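Long-range contacts in ribokinase, putative (Burkholderia thailandensis, PDB 3B1N), which probably phosphorylates nucleosides, and is seen here holding ADP together with the nucleoside analogue mizoribine: residues N13-E18 with M104-L109; L138-P143 with P162-P167. One frame throughout, in Å; residues are numbered along the deposited sequence. Where two conformers were deposited one is given.

Both contacts pair two parallel strands through four backbone hydrogen bonds, but they belong to different sheets. Interaction 1 lies in the four-stranded sheet, the lid of the ribokinase fold. Interaction 2 lies inside the large mixed sheet of the Rossmann-like core, where both strands are inner ones. Their centres are 26 Å apart and they do not touch. Interaction 1 is partly buried: one face carries methionines and a threonine toward the second subunit, and its end reaches the surface. Interaction 2 is buried throughout and mostly aliphatic and aromatic. Both reach the mizoribine pocket, through I105 in interaction 1 and P143 in interaction 2.

Interaction 1. Residues N13-E18 with M104-L109; sequences NIMTFE and MITTDL
N13-T16 and M104-T107 run parallel as neighbouring strands whose axes come within 4.7 Å, joined by four backbone hydrogen bonds alternating between them, from I105 N to N13 O through to F17 N to T107 O. The first two bonds are nearly straight. The last bends to 156°.

N13, M15, M104 and T106 share one face. In one of its two deposited conformers, M104 bends at chi2 and chi3, which lays SD beside N13 CB at 3.6 Å and CE 3.7 Å from M15 CE.

The other face carries I14, I105, T16 and T107. The I14 and I105 side chains lie side by side, with I14 CG1 4.1 Å from I105 CD1. In one of two T107 conformers, CG2 meets I14 CG2 at 3.8 Å, and OG1, anti to the backbone N (chi1 171°), donates a hydrogen bond to D108 O at 2.7 Å. Past the strands, D108 CB sits at the edge of the F17 ring. OD2 and OD1 of D108 accept hydrogen bonds from F21 N and N112 N, respectively.

M15, M104 and T106 meet A116, M15 and I114 of the second subunit on one face, while on the other I105 touches mizoribine.

Interaction 2. Residues L138-P143 with P162-P167; sequences LAIVGP and PFIFDP
I140 and I164 meet on one face of a parallel strand pair, the two strands of a right-handed beta-alpha-beta crossover in the Rossmann-like core of this ribokinase-family protein. Helix 146-158 makes the connection. Four backbone hydrogen bonds join the strands, from A139 N to P162 O through to D166 N to V141 O.

The I140 side chain slants across that of I164. Its CG1, anti to the backbone N (chi1 -176°), swings toward the partner strand and lies 3.4 Å from I164 O and 3.8 Å from I164 CB. I140 CD1 lies 4.0 Å from I164 CG2. Both isoleucines pack on L260 of helix 251-264.

A139, V141, F163 and F165 occupy the opposite face. A139 CB stands beside F163 CB at 3.8 Å. F163 CG sits between the backbone N and carbonyl carbon (chi1 68°). That brings CD1 to 4.0 Å from V141 CG2, which approaches the ring obliquely. A139, V141 and F163 all pack on L156 of helix 146-158. P167 CD lies over one face of the F165 ring, toward its rim.

Beyond the strands, G142 and P143 lead to the mizoribine pocket. In one of its two deposited conformers, D166 points toward G142 and P143, and OD1 makes a salt bridge with R256 NE. P143 belongs to the mizoribine pocket and also touches C49 and Q169. Its ring borders the backbone of the second segment: CD lies 3.3 Å from D166 O, and CG lies 3.4 Å from P167 O.

Interaction 1. Residues N13-E18 with M104-L109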
loop_
_atom_site.group_PDB
_atom_site.type_symbol
_atom_site.label_atom_id
_atom_site.label_comp_id
_atom_site.label_asym_id
_atom_site.label_seq_id
_atom_site.Cartn_x
_atom_site.Cartn_y
_atom_site.Cartn_z
ATOM N N ASN B 13 -10.114 -2.016 0.871
ATOM C CA ASN B 13 -9.914 -0.914 -0.100
ATOM C C ASN B 13 -8.714 -1.312 -0.904
ATOM O O ASN B 13 -7.616 -1.372 -0.366
ATOM C CB ASN B 13 -9.732 0.418 0.633
ATOM C CG ASN B 13 -11.091 0.948 1.166
ATOM O OD1 ASN B 13 -11.361 0.902 2.341
ATOM N ND2 ASN B 13 -11.962 1.382 0.252
ATOM N N ILE B 14 -8.987 -1.679 -2.159
ATOM C CA ILE B 14 -7.964 -2.273 -3.015
ATOM C C ILE B 14 -7.496 -1.251 -4.054
ATOM O O ILE B 14 -8.303 -0.690 -4.841
ATOM C CB ILE B 14 -8.507 -3.503 -3.700
ATOM C CG1 ILE B 14 -8.861 -4.561 -2.624
ATOM C CG2 ILE B 14 -7.435 -4.082 -4.676
ATOM C CD1 ILE B 14 -9.808 -5.627 -3.128
ATOM N N MET B 15 -6.185 -1.068 -4.049
ATOM C CA MET B 15 -5.555 -0.121 -4.952
ATOM C C MET B 15 -4.656 -0.924 -5.859
ATOM O O MET B 15 -3.627 -1.460 -5.418
ATOM C CB MET B 15 -4.771 0.858 -4.097
ATOM C CG MET B 15 -5.725 1.825 -3.315
ATOM S SD MET B 15 -4.978 2.447 -1.810
ATOM C CE MET B 15 -5.248 1.038 -0.687
ATOM N N THR B 16 -5.087 -1.017 -7.117
ATOM C CA THR B 16 -4.478 -1.877 -8.123
ATOM C C THR B 16 -3.435 -1.113 -8.929
ATOM O O THR B 16 -3.801 -0.225 -9.713
ATOM C CB THR B 16 -5.518 -2.369 -9.178
ATOM O OG1 THR B 16 -6.614 -3.017 -8.531
ATOM C CG2 THR B 16 -4.871 -3.387 -10.104
ATOM N N PHE B 17 -2.171 -1.447 -8.729
ATOM C CA PHE B 17 -1.111 -0.849 -9.605
ATOM C C PHE B 17 -1.124 -1.678 -10.851
ATOM O O PHE B 17 -0.900 -2.908 -10.791
ATOM C CB PHE B 17 0.256 -0.885 -8.948
ATOM C CG PHE B 17 1.390 -0.470 -9.868
ATOM C CD1 PHE B 17 1.418 0.844 -10.335
ATOM C CD2 PHE B 17 2.428 -1.351 -10.201
ATOM C CE1 PHE B 17 2.422 1.257 -11.172
ATOM C CE2 PHE B 17 3.450 -0.926 -11.075
ATOM C CZ PHE B 17 3.408 0.377 -11.562
ATOM N N GLU B 18 -1.362 -0.994 -11.974
ATOM C CA GLU B 18 -1.458 -1.712 -13.270
ATOM C C GLU B 18 -0.068 -1.919 -13.829
ATOM O O GLU B 18 0.386 -1.204 -14.742
ATOM C CB GLU B 18 -2.351 -0.953 -14.247
ATOM C CG GLU B 18 -3.753 -0.744 -13.732
ATOM C CD GLU B 18 -4.546 -2.013 -13.593
ATOM O OE1 GLU B 18 -4.198 -3.017 -14.253
ATOM O OE2 GLU B 18 -5.530 -2.000 -12.812
ATOM N N MET B 104 -6.278 -1.905 3.757
ATOM C CA MET B 104 -5.920 -1.031 2.645
ATOM C C MET B 104 -4.840 -1.795 1.886
ATOM O O MET B 104 -3.752 -1.999 2.392
ATOM C CB MET B 104 -5.404 0.328 3.181
ATOM C CG MET B 104 -6.368 1.071 4.105
ATOM S SD MET B 104 -7.668 1.888 3.148
ATOM C CE MET B 104 -6.741 3.000 2.104
ATOM N N ILE B 105 -5.207 -2.320 0.724
ATOM C CA ILE B 105 -4.373 -3.269 -0.012
ATOM C C ILE B 105 -3.840 -2.660 -1.311
ATOM O O ILE B 105 -4.617 -2.255 -2.150
ATOM C CB ILE B 105 -5.266 -4.503 -0.374
ATOM C CG1 ILE B 105 -5.908 -5.071 0.889
ATOM C CG2 ILE B 105 -4.457 -5.585 -1.190
ATOM C CD1 ILE B 105 -6.944 -6.240 0.580
ATOM N N THR B 106 -2.505 -2.621 -1.442
ATOM C CA THR B 106 -1.932 -2.235 -2.737
ATOM C C THR B 106 -1.398 -3.429 -3.484
ATOM O O THR B 106 -0.569 -4.164 -2.941
ATOM C CB THR B 106 -0.913 -1.166 -2.614
ATOM O OG1 THR B 106 -1.497 -0.068 -1.922
ATOM C CG2 THR B 106 -0.451 -0.809 -4.060
ATOM N N THR B 107 -1.979 -3.709 -4.654
ATOM C CA THR B 107 -1.606 -4.892 -5.389
ATOM C C THR B 107 -0.820 -4.551 -6.670
ATOM O O THR B 107 -0.913 -3.426 -7.152
ATOM C CB THR B 107 -2.880 -5.794 -5.666
ATOM O OG1 THR B 107 -2.533 -6.851 -6.557
ATOM C CG2 THR B 107 -4.066 -4.995 -6.234
ATOM N N ASP B 108 -0.065 -5.504 -7.165
ATOM C CA ASP B 108 0.380 -5.432 -8.552
ATOM C C ASP B 108 -0.208 -6.607 -9.287
ATOM O O ASP B 108 -1.039 -7.340 -8.697
ATOM C CB ASP B 108 1.905 -5.310 -8.722
ATOM C CG ASP B 108 2.664 -6.606 -8.466
ATOM O OD1 ASP B 108 2.051 -7.673 -8.178
ATOM O OD2 ASP B 108 3.892 -6.592 -8.572
ATOM N N LEU B 109 0.196 -6.801 -10.531
ATOM C CA LEU B 109 -0.429 -7.829 -11.389
ATOM C C LEU B 109 0.141 -9.214 -11.119
ATOM O O LEU B 109 -0.572 -10.200 -11.376
ATOM C CB LEU B 109 -0.400 -7.432 -12.871
ATOM C CG LEU B 109 -1.149 -6.109 -13.133
ATOM C CD1 LEU B 109 -0.989 -5.618 -14.611
ATOM C CD2 LEU B 109 -2.625 -5.993 -12.648
#

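Interaction 2. Residues L138-P143 with P162-P167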
loop_
_atom_site.group_PDB
_atom_site.type_symbol
_atom_site.label_atom_id
_atom_site.label_comp_id
_atom_site.label_asym_id
_atom_site.label_seq_id
_atom_site.Cartn_x
_atom_site.Cartn_y
_atom_site.Cartn_z
ATOM N N LEU B 138 -15.142 -30.243 9.040
ATOM C CA LEU B 138 -13.916 -29.784 8.404
ATOM C C LEU B 138 -13.820 -28.303 8.744
ATOM O O LEU B 138 -14.829 -27.632 8.905
ATOM C CB LEU B 138 -13.979 -29.982 6.880
ATOM C CG LEU B 138 -12.793 -29.551 6.012
ATOM C CD1 LEU B 138 -11.451 -30.175 6.366
ATOM C CD2 LEU B 138 -13.103 -29.722 4.491
ATOM N N ALA B 139 -12.583 -27.812 8.859
ATOM C CA ALA B 139 -12.396 -26.373 9.152
ATOM C C ALA B 139 -11.171 -25.834 8.460
ATOM O O ALA B 139 -10.321 -26.582 7.991
ATOM C CB ALA B 139 -12.269 -26.161 10.670
ATOM N N ILE B 140 -11.046 -24.500 8.472
ATOM C CA ILE B 140 -9.794 -23.844 8.124
ATOM C C ILE B 140 -9.577 -22.747 9.162
ATOM O O ILE B 140 -10.543 -22.110 9.595
ATOM C CB ILE B 140 -9.872 -23.207 6.697
ATOM C CG1 ILE B 140 -8.470 -22.595 6.335
ATOM C CG2 ILE B 140 -11.060 -22.274 6.506
ATOM C CD1 ILE B 140 -8.345 -22.398 4.777
ATOM N N VAL B 141 -8.324 -22.563 9.535
ATOM C CA VAL B 141 -7.930 -21.425 10.385
ATOM C C VAL B 141 -7.025 -20.548 9.521
ATOM O O VAL B 141 -5.918 -20.946 9.140
ATOM C CB VAL B 141 -7.181 -21.880 11.642
ATOM C CG1 VAL B 141 -6.690 -20.625 12.458
ATOM C CG2 VAL B 141 -8.091 -22.824 12.519
ATOM N N GLY B 142 -7.512 -19.343 9.195
ATOM C CA GLY B 142 -6.760 -18.434 8.375
ATOM C C GLY B 142 -6.384 -17.183 9.137
ATOM O O GLY B 142 -6.630 -17.096 10.352
ATOM N N PRO B 143 -5.831 -16.185 8.443
ATOM C CA PRO B 143 -5.320 -14.996 9.097
ATOM C C PRO B 143 -6.430 -14.311 9.886
ATOM O O PRO B 143 -7.576 -14.203 9.417
ATOM C CB PRO B 143 -4.898 -14.111 7.932
ATOM C CG PRO B 143 -4.426 -15.119 6.901
ATOM C CD PRO B 143 -5.501 -16.200 7.007
ATOM N N PRO B 162 -10.744 -32.196 11.422
ATOM C CA PRO B 162 -9.632 -31.990 10.458
ATOM C C PRO B 162 -9.652 -30.514 10.004
ATOM O O PRO B 162 -10.721 -29.977 9.793
ATOM C CB PRO B 162 -9.969 -32.907 9.295
ATOM C CG PRO B 162 -11.352 -33.399 9.499
ATOM C CD PRO B 162 -11.822 -33.060 10.883
ATOM N N PHE B 163 -8.494 -29.879 9.916
ATOM C CA PHE B 163 -8.511 -28.467 9.514
ATOM C C PHE B 163 -7.274 -28.121 8.729
ATOM O O PHE B 163 -6.168 -28.646 8.953
ATOM C CB PHE B 163 -8.701 -27.511 10.731
ATOM C CG PHE B 163 -7.523 -27.467 11.690
ATOM C CD1 PHE B 163 -6.578 -26.442 11.631
ATOM C CD2 PHE B 163 -7.374 -28.437 12.673
ATOM C CE1 PHE B 163 -5.497 -26.378 12.516
ATOM C CE2 PHE B 163 -6.310 -28.385 13.588
ATOM C CZ PHE B 163 -5.368 -27.367 13.530
ATOM N N ILE B 164 -7.471 -27.211 7.763
ATOM C CA ILE B 164 -6.348 -26.560 7.086
ATOM C C ILE B 164 -5.850 -25.398 7.951
ATOM O O ILE B 164 -6.669 -24.625 8.435
ATOM C CB ILE B 164 -6.837 -25.957 5.736
ATOM C CG1 ILE B 164 -7.436 -27.034 4.806
ATOM C CG2 ILE B 164 -5.618 -25.261 5.027
ATOM C CD1 ILE B 164 -7.900 -26.482 3.437
ATOM N N PHE B 165 -4.544 -25.308 8.104
ATOM C CA PHE B 165 -3.892 -24.150 8.744
ATOM C C PHE B 165 -3.309 -23.262 7.647
ATOM O O PHE B 165 -2.479 -23.705 6.852
ATOM C CB PHE B 165 -2.818 -24.643 9.699
ATOM C CG PHE B 165 -2.061 -23.543 10.403
ATOM C CD1 PHE B 165 -2.737 -22.535 11.085
ATOM C CD2 PHE B 165 -0.682 -23.567 10.421
ATOM C CE1 PHE B 165 -2.010 -21.528 11.762
ATOM C CE2 PHE B 165 0.043 -22.556 11.051
ATOM C CZ PHE B 165 -0.641 -21.549 11.722
ATOM N N ASP B 166 -3.758 -22.004 7.609
ATOM C CA ASP B 166 -3.429 -21.040 6.612
ATOM C C ASP B 166 -2.858 -19.780 7.378
ATOM O O ASP B 166 -3.671 -18.838 7.526
ATOM C CB ASP B 166 -4.828 -20.843 5.959
ATOM C CG ASP B 166 -4.930 -19.716 4.972
ATOM O OD1 ASP B 166 -3.917 -19.347 4.362
ATOM O OD2 ASP B 166 -6.094 -19.201 4.809
ATOM N N PRO B 167 -1.578 -19.760 7.846
ATOM C CA PRO B 167 -1.106 -18.621 8.656
ATOM C C PRO B 167 -1.132 -17.316 7.844
ATOM O O PRO B 167 -1.523 -16.251 8.381
ATOM C CB PRO B 167 0.275 -19.064 9.142
ATOM C CG PRO B 167 0.734 -20.161 8.175
ATOM C CD PRO B 167 -0.539 -20.817 7.729
#